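Local coordinates for urocanate hydratase (Paenibacillus sp. Soil724D2, PDB 7NED), which probably adds water to urocanate or its thio analogue with NAD+ as bound cofactor, in bacterial ergothioneine breakdown, at residues 428-442 and 485-498. Numbering follows the deposited sequence.
With URO ((2E)-3-(1H-imidazol-4-yl)acrylic acid), chain B; NAD (nicotinamide-adenine-dinucleotide), chain C.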
loop_
_atom_site.group_PDB
_atom_site.type_symbol
_atom_site.label_atom_id
_atom_site.label_comp_id
_atom_site.label_asym_id
_atom_site.label_seq_id
_atom_site.Cartn_x
_atom_site.Cartn_y
_atom_site.Cartn_z
ATOM N N ILE A 428 -13.065 0.749 -26.564
ATOM C CA ILE A 428 -12.327 -0.442 -26.160
ATOM C C ILE A 428 -11.715 -0.173 -24.792
ATOM O O ILE A 428 -11.115 0.886 -24.566
ATOM C CB ILE A 428 -11.231 -0.810 -27.179
ATOM C CG1 ILE A 428 -11.829 -1.022 -28.580
ATOM C CG2 ILE A 428 -10.398 -1.994 -26.675
ATOM C CD1 ILE A 428 -12.738 -2.275 -28.694
ATOM N N ALA A 429 -11.863 -1.115 -23.883
ATOM C CA ALA A 429 -11.222 -0.984 -22.579
ATOM C C ALA A 429 -9.943 -1.796 -22.597
ATOM O O ALA A 429 -9.927 -2.913 -23.123
ATOM C CB ALA A 429 -12.142 -1.473 -21.464
ATOM N N PHE A 430 -8.867 -1.223 -22.047
ATOM C CA PHE A 430 -7.579 -1.891 -21.921
ATOM C C PHE A 430 -7.275 -2.151 -20.452
ATOM O O PHE A 430 -7.504 -1.294 -19.594
ATOM C CB PHE A 430 -6.456 -1.048 -22.515
ATOM C CG PHE A 430 -6.430 -1.048 -24.017
ATOM C CD1 PHE A 430 -7.088 -0.055 -24.745
ATOM C CD2 PHE A 430 -5.764 -2.080 -24.707
ATOM C CE1 PHE A 430 -7.057 -0.086 -26.160
ATOM C CE2 PHE A 430 -5.724 -2.100 -26.069
ATOM C CZ PHE A 430 -6.394 -1.112 -26.803
ATOM N N SER A 431 -6.748 -3.326 -20.156
ATOM C CA SER A 431 -6.312 -3.533 -18.778
ATOM C C SER A 431 -5.261 -4.636 -18.796
ATOM O O SER A 431 -4.579 -4.844 -19.809
ATOM C CB SER A 431 -7.513 -3.831 -17.865
ATOM O OG SER A 431 -7.112 -3.952 -16.488
ATOM N N ARG A 432 -5.096 -5.310 -17.667
ATOM C CA ARG A 432 -4.131 -6.381 -17.610
ATOM C C ARG A 432 -4.365 -7.115 -16.304
ATOM O O ARG A 432 -5.045 -6.622 -15.401
ATOM C CB ARG A 432 -2.694 -5.857 -17.696
ATOM C CG ARG A 432 -2.415 -4.716 -16.631
ATOM C CD ARG A 432 -0.908 -4.532 -16.285
ATOM N NE ARG A 432 -0.715 -3.353 -15.423
ATOM C CZ ARG A 432 -0.959 -3.330 -14.108
ATOM N NH1 ARG A 432 -1.406 -4.423 -13.506
ATOM N NH2 ARG A 432 -0.752 -2.206 -13.392
ATOM N N ASP A 433 -3.809 -8.308 -16.224
ATOM C CA ASP A 433 -3.717 -8.941 -14.919
ATOM C C ASP A 433 -2.774 -8.128 -14.042
ATOM O O ASP A 433 -2.004 -7.298 -14.537
ATOM C CB ASP A 433 -3.210 -10.383 -15.055
ATOM C CG ASP A 433 -3.445 -11.205 -13.781
ATOM O OD1 ASP A 433 -4.124 -10.718 -12.837
ATOM O OD2 ASP A 433 -2.965 -12.347 -13.732
ATOM N N HIS A 434 -2.793 -8.399 -12.733
ATOM C CA HIS A 434 -1.799 -7.739 -11.869
ATOM C C HIS A 434 -0.474 -8.466 -11.885
ATOM O O HIS A 434 0.514 -7.934 -11.360
ATOM C CB HIS A 434 -2.284 -7.649 -10.425
ATOM C CG HIS A 434 -3.535 -6.846 -10.262
ATOM N ND1 HIS A 434 -3.957 -6.392 -9.031
ATOM C CD2 HIS A 434 -4.463 -6.426 -11.159
ATOM C CE1 HIS A 434 -5.076 -5.700 -9.177
ATOM N NE2 HIS A 434 -5.407 -5.707 -10.457
ATOM N N LEU A 435 -0.437 -9.664 -12.485
ATOM C CA LEU A 435 0.800 -10.433 -12.641
ATOM C C LEU A 435 1.597 -9.748 -13.744
ATOM O O LEU A 435 1.559 -10.133 -14.915
ATOM C CB LEU A 435 0.489 -11.897 -12.979
ATOM C CG LEU A 435 1.683 -12.861 -12.919
ATOM C CD1 LEU A 435 1.994 -13.292 -11.472
ATOM C CD2 LEU A 435 1.416 -14.057 -13.876
ATOM N N ASP A 436 2.245 -8.646 -13.416
ATOM C CA ASP A 436 2.932 -7.803 -14.392
ATOM C C ASP A 436 4.097 -7.124 -13.660
ATOM O O ASP A 436 4.042 -6.936 -12.475
ATOM C CB ASP A 436 1.936 -6.796 -14.973
ATOM C CG ASP A 436 2.398 -6.113 -16.293
ATOM O OD1 ASP A 436 2.922 -6.747 -17.142
ATOM O OD2 ASP A 436 2.165 -4.945 -16.467
ATOM N N ALA A 437 5.104 -6.774 -14.417
ATOM C CA ALA A 437 6.315 -6.232 -13.905
ATOM C C ALA A 437 6.305 -5.299 -12.678
ATOM O O ALA A 437 6.748 -5.735 -11.702
ATOM C CB ALA A 437 7.206 -5.727 -14.986
ATOM N N ALA A 438 5.788 -4.107 -12.682
ATOM C CA ALA A 438 5.922 -3.355 -11.360
ATOM C C ALA A 438 4.686 -3.467 -10.480
ATOM O O ALA A 438 4.531 -2.767 -9.562
ATOM C CB ALA A 438 6.398 -1.967 -11.536
ATOM N N SER A 439 3.863 -4.436 -10.766
ATOM C CA SER A 439 2.560 -4.452 -10.142
ATOM C C SER A 439 2.140 -5.562 -9.231
ATOM O O SER A 439 1.012 -5.697 -8.839
ATOM C CB SER A 439 1.536 -4.165 -11.217
ATOM O OG SER A 439 1.507 -5.209 -12.071
ATOM N N MET A 440 3.127 -6.289 -8.809
ATOM C CA MET A 440 2.926 -7.390 -7.953
ATOM C C MET A 440 4.117 -7.781 -7.084
ATOM O O MET A 440 5.192 -7.970 -7.569
ATOM C CB MET A 440 2.501 -8.538 -8.808
ATOM C CG MET A 440 2.662 -9.870 -8.238
ATOM S SD MET A 440 1.337 -10.124 -7.132
ATOM C CE MET A 440 0.123 -10.798 -8.186
ATOM N N THR A 441 3.838 -7.942 -5.827
ATOM C CA THR A 441 4.833 -8.401 -4.893
ATOM C C THR A 441 4.236 -9.605 -4.204
ATOM O O THR A 441 3.207 -9.507 -3.634
ATOM C CB THR A 441 5.236 -7.327 -3.863
ATOM O OG1 THR A 441 5.820 -6.228 -4.509
ATOM C CG2 THR A 441 6.149 -7.893 -2.858
ATOM N N HIS A 442 4.920 -10.726 -4.317
ATOM C CA HIS A 442 4.544 -11.967 -3.724
ATOM C C HIS A 442 5.734 -12.904 -3.731
ATOM O O HIS A 442 6.002 -13.471 -4.716
ATOM C CB HIS A 442 3.429 -12.593 -4.507
ATOM C CG HIS A 442 2.787 -13.751 -3.828
ATOM N ND1 HIS A 442 3.467 -14.623 -3.037
ATOM C CD2 HIS A 442 1.520 -14.190 -3.849
ATOM C CE1 HIS A 442 2.657 -15.557 -2.618
ATOM N NE2 HIS A 442 1.465 -15.309 -3.086
ATOM N N TYR A 485 -4.085 -16.084 1.002
ATOM C CA TYR A 485 -3.108 -15.120 0.489
ATOM C C TYR A 485 -2.833 -13.996 1.476
ATOM O O TYR A 485 -1.951 -13.177 1.210
ATOM C CB TYR A 485 -3.575 -14.480 -0.805
ATOM C CG TYR A 485 -3.513 -15.375 -2.023
ATOM C CD1 TYR A 485 -2.336 -15.999 -2.383
ATOM C CD2 TYR A 485 -4.650 -15.580 -2.811
ATOM C CE1 TYR A 485 -2.285 -16.837 -3.547
ATOM C CE2 TYR A 485 -4.616 -16.389 -3.947
ATOM C CZ TYR A 485 -3.427 -17.006 -4.305
ATOM O OH TYR A 485 -3.362 -17.818 -5.422
ATOM N N ALA A 486 -3.561 -13.927 2.586
ATOM C CA ALA A 486 -3.346 -12.819 3.518
ATOM C C ALA A 486 -1.889 -12.781 3.976
ATOM O O ALA A 486 -1.333 -13.787 4.440
ATOM C CB ALA A 486 -4.288 -12.935 4.725
ATOM N N GLY A 487 -1.276 -11.598 3.868
ATOM C CA GLY A 487 0.104 -11.429 4.250
ATOM C C GLY A 487 1.113 -11.808 3.186
ATOM O O GLY A 487 2.315 -11.602 3.397
ATOM N N TYR A 488 0.670 -12.344 2.040
ATOM C CA TYR A 488 1.609 -12.795 1.021
ATOM C C TYR A 488 1.805 -11.794 -0.106
ATOM O O TYR A 488 2.869 -11.789 -0.738
ATOM C CB TYR A 488 1.153 -14.136 0.412
ATOM C CG TYR A 488 1.507 -15.339 1.248
ATOM C CD1 TYR A 488 0.593 -15.865 2.159
ATOM C CD2 TYR A 488 2.754 -15.943 1.142
ATOM C CE1 TYR A 488 0.908 -16.966 2.935
ATOM C CE2 TYR A 488 3.070 -17.068 1.907
ATOM C CZ TYR A 488 2.140 -17.563 2.802
ATOM O OH TYR A 488 2.418 -18.669 3.564
ATOM N N MET A 489 0.831 -10.950 -0.398
ATOM C CA MET A 489 0.986 -10.202 -1.635
ATOM C C MET A 489 0.259 -8.883 -1.600
ATOM O O MET A 489 -0.763 -8.706 -0.912
ATOM C CB MET A 489 0.498 -10.922 -2.907
ATOM C CG MET A 489 -0.948 -11.222 -3.009
ATOM S SD MET A 489 -1.296 -12.083 -4.614
ATOM C CE MET A 489 -3.027 -12.330 -4.334
ATOM N N THR A 490 0.769 -7.991 -2.429
ATOM C CA THR A 490 0.179 -6.691 -2.690
ATOM C C THR A 490 0.360 -6.473 -4.169
ATOM O O THR A 490 1.437 -6.771 -4.706
ATOM C CB THR A 490 0.879 -5.599 -1.865
ATOM O OG1 THR A 490 0.549 -5.797 -0.495
ATOM C CG2 THR A 490 0.430 -4.180 -2.277
ATOM N N SER A 491 -0.676 -5.967 -4.819
ATOM C CA SER A 491 -0.614 -5.779 -6.268
ATOM C C SER A 491 -1.340 -4.489 -6.654
ATOM O O SER A 491 -2.046 -3.899 -5.847
ATOM C CB SER A 491 -1.202 -6.977 -7.008
ATOM O OG SER A 491 -2.596 -7.105 -6.707
ATOM N N ALA A 492 -1.194 -4.080 -7.921
ATOM C CA ALA A 492 -1.833 -2.878 -8.445
ATOM C C ALA A 492 -2.333 -3.150 -9.852
ATOM O O ALA A 492 -1.705 -3.896 -10.607
ATOM C CB ALA A 492 -0.863 -1.663 -8.447
ATOM N N GLY A 493 -3.488 -2.566 -10.197
ATOM C CA GLY A 493 -4.067 -2.747 -11.513
ATOM C C GLY A 493 -4.424 -1.396 -12.097
ATOM O O GLY A 493 -4.372 -0.374 -11.412
ATOM N N VAL A 494 -4.777 -1.404 -13.377
ATOM C CA VAL A 494 -5.041 -0.160 -14.099
ATOM C C VAL A 494 -6.004 -0.459 -15.243
ATOM O O VAL A 494 -5.914 -1.509 -15.879
ATOM C CB VAL A 494 -3.725 0.473 -14.608
ATOM C CG1 VAL A 494 -3.052 -0.443 -15.696
ATOM C CG2 VAL A 494 -3.980 1.882 -15.151
ATOM N N THR A 495 -6.963 0.429 -15.473
ATOM C CA THR A 495 -7.865 0.298 -16.627
ATOM C C THR A 495 -7.830 1.606 -17.391
ATOM O O THR A 495 -7.786 2.691 -16.781
ATOM C CB THR A 495 -9.307 -0.003 -16.189
ATOM O OG1 THR A 495 -9.332 -1.253 -15.493
ATOM C CG2 THR A 495 -10.225 -0.066 -17.374
ATOM N N LEU A 496 -7.815 1.496 -18.717
ATOM C CA LEU A 496 -7.865 2.622 -19.642
ATOM C C LEU A 496 -9.050 2.436 -20.560
ATOM O O LEU A 496 -9.385 1.302 -20.925
ATOM C CB LEU A 496 -6.594 2.729 -20.481
ATOM C CG LEU A 496 -5.367 3.136 -19.653
ATOM C CD1 LEU A 496 -4.105 2.726 -20.410
ATOM C CD2 LEU A 496 -5.382 4.667 -19.399
ATOM N N VAL A 497 -9.684 3.546 -20.937
ATOM C CA VAL A 497 -10.805 3.505 -21.876
ATOM C C VAL A 497 -10.349 4.218 -23.131
ATOM O O VAL A 497 -10.042 5.418 -23.098
ATOM C CB VAL A 497 -12.070 4.157 -21.304
ATOM C CG1 VAL A 497 -13.224 4.042 -22.343
ATOM C CG2 VAL A 497 -12.438 3.533 -19.969
ATOM N N ALA A 498 -10.270 3.478 -24.221
ATOM C CA ALA A 498 -9.973 4.047 -25.533
ATOM C C ALA A 498 -11.317 4.391 -26.162
ATOM O O ALA A 498 -11.928 3.573 -26.855
ATOM C CB ALA A 498 -9.179 3.061 -26.381
HETATM O OAA URO B . -6.429 -12.862 -15.511
HETATM C CAI URO B . -7.164 -12.531 -14.488
HETATM O OAB URO B . -8.147 -11.910 -14.581
HETATM C CAC URO B . -6.733 -12.918 -13.134
HETATM C CAD URO B . -5.624 -13.591 -12.972
HETATM C CAJ URO B . -5.371 -13.878 -11.610
HETATM C CAF URO B . -4.498 -14.788 -11.092
HETATM N NAH URO B . -4.666 -14.909 -9.738
HETATM C CAE URO B . -5.632 -14.069 -9.444
HETATM N NAG URO B . -6.093 -13.424 -10.538
HETATM P PA NAD C . -11.776 -21.402 -8.841
HETATM O O1A NAD C . -12.016 -21.578 -7.344
HETATM O O2A NAD C . -12.739 -20.854 -9.814
HETATM O O5B NAD C . -11.646 -23.010 -9.360
HETATM C C5B NAD C . -10.920 -23.820 -8.526
HETATM C C4B NAD C . -11.228 -25.293 -9.065
HETATM O O4B NAD C . -10.597 -26.288 -8.310
HETATM C C3B NAD C . -12.770 -25.436 -8.856
HETATM O O3B NAD C . -13.358 -25.874 -10.011
HETATM C C2B NAD C . -12.858 -26.519 -7.737
HETATM O O2B NAD C . -13.901 -27.406 -7.918
HETATM C C1B NAD C . -11.589 -27.303 -8.057
HETATM N N9A NAD C . -11.035 -28.053 -6.928
HETATM C C8A NAD C . -10.960 -27.706 -5.584
HETATM N N7A NAD C . -10.397 -28.626 -4.842
HETATM C C5A NAD C . -10.052 -29.631 -5.738
HETATM C C6A NAD C . -9.431 -30.888 -5.572
HETATM N N6A NAD C . -9.011 -31.314 -4.360
HETATM N N1A NAD C . -9.217 -31.687 -6.655
HETATM C C2A NAD C . -9.685 -31.219 -7.839
HETATM N N3A NAD C . -10.289 -30.059 -8.145
HETATM C C4A NAD C . -10.462 -29.284 -7.054
HETATM O O3 NAD C . -10.307 -20.858 -8.790
HETATM P PN NAD C . -9.644 -20.230 -10.098
HETATM O O1N NAD C . -9.985 -18.837 -10.540
HETATM O O2N NAD C . -9.486 -21.350 -11.105
HETATM O O5D NAD C . -8.001 -19.995 -9.634
HETATM C C5D NAD C . -7.364 -21.195 -9.162
HETATM C C4D NAD C . -6.000 -20.840 -8.637
HETATM O O4D NAD C . -5.291 -20.033 -9.559
HETATM C C3D NAD C . -6.332 -19.860 -7.395
HETATM O O3D NAD C . -5.494 -20.143 -6.280
HETATM C C2D NAD C . -5.987 -18.428 -7.946
HETATM O O2D NAD C . -5.439 -17.558 -7.043
HETATM C C1D NAD C . -4.776 -19.004 -8.748
HETATM N N1N NAD C . -4.009 -18.077 -9.590
HETATM C C2N NAD C . -3.273 -17.201 -8.817
HETATM C C3N NAD C . -2.418 -16.279 -9.399
HETATM C C7N NAD C . -1.697 -15.312 -8.450
HETATM O O7N NAD C . -0.624 -14.767 -8.705
HETATM N N7N NAD C . -2.343 -14.991 -7.267
HETATM C C4N NAD C . -2.324 -16.303 -10.798
HETATM C C5N NAD C . -3.072 -17.218 -11.536
HETATM C C6N NAD C . -3.924 -18.144 -10.909
#
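Ile428 and Phe430 pair with Ala498 and Leu496 as neighbouring antiparallel strands of the mixed sheet in the C-terminal domain of this urocanase, a worked example of how a strand can be interrupted at an active site and then resume. Phe430 presents its ring edge to Ala498, CE1 lying 3.8 Å from CB. At Ser431 the side chain takes over from the backbone: with OG anti to the backbone N (chi1 -176°), the hydroxyl donates to Val494 O at 2.8 Å. Arg432, extended from CG to NE, gives two bonds from NH1 in the guanidinium plane, to Asp433 O and, at 3.0 Å, to a lone pair of Ala492 O. NE meets Asp515 of helix 502-525 in a salt bridge, while Val494 CG1 packs against NE and NH2. A methionine in place of Arg432 would probably leave Ala492 O without its side-chain donor and Asp515 without this countercharge. Asp433, its CB directed away from 485-498, sets OD2 3.0 Å from CAD of the bound urocanate. His434 swings back: Gly493 CA sits over its ring face, where a side chain would collide with NE2, while ND1 shares a nearly straight 2.8 Å hydrogen bond with Ser491 OG, and Gln128 holds NE2. After the type I turn from Asp436 to Ser439, Ala492 N bonds to Ser439 O and pairing resumes at Met440 with Ser491, then Thr441 with Thr490. Beyond, the His442 ring, its ND1 bonded to Asn444 N, carries Tyr488 CB over its face and Met489 SD at its edge, and Tyr485, whose CD1 approaches His442 NE2, reaches the cofactor, its OH 2.6 Å from NAD O2D.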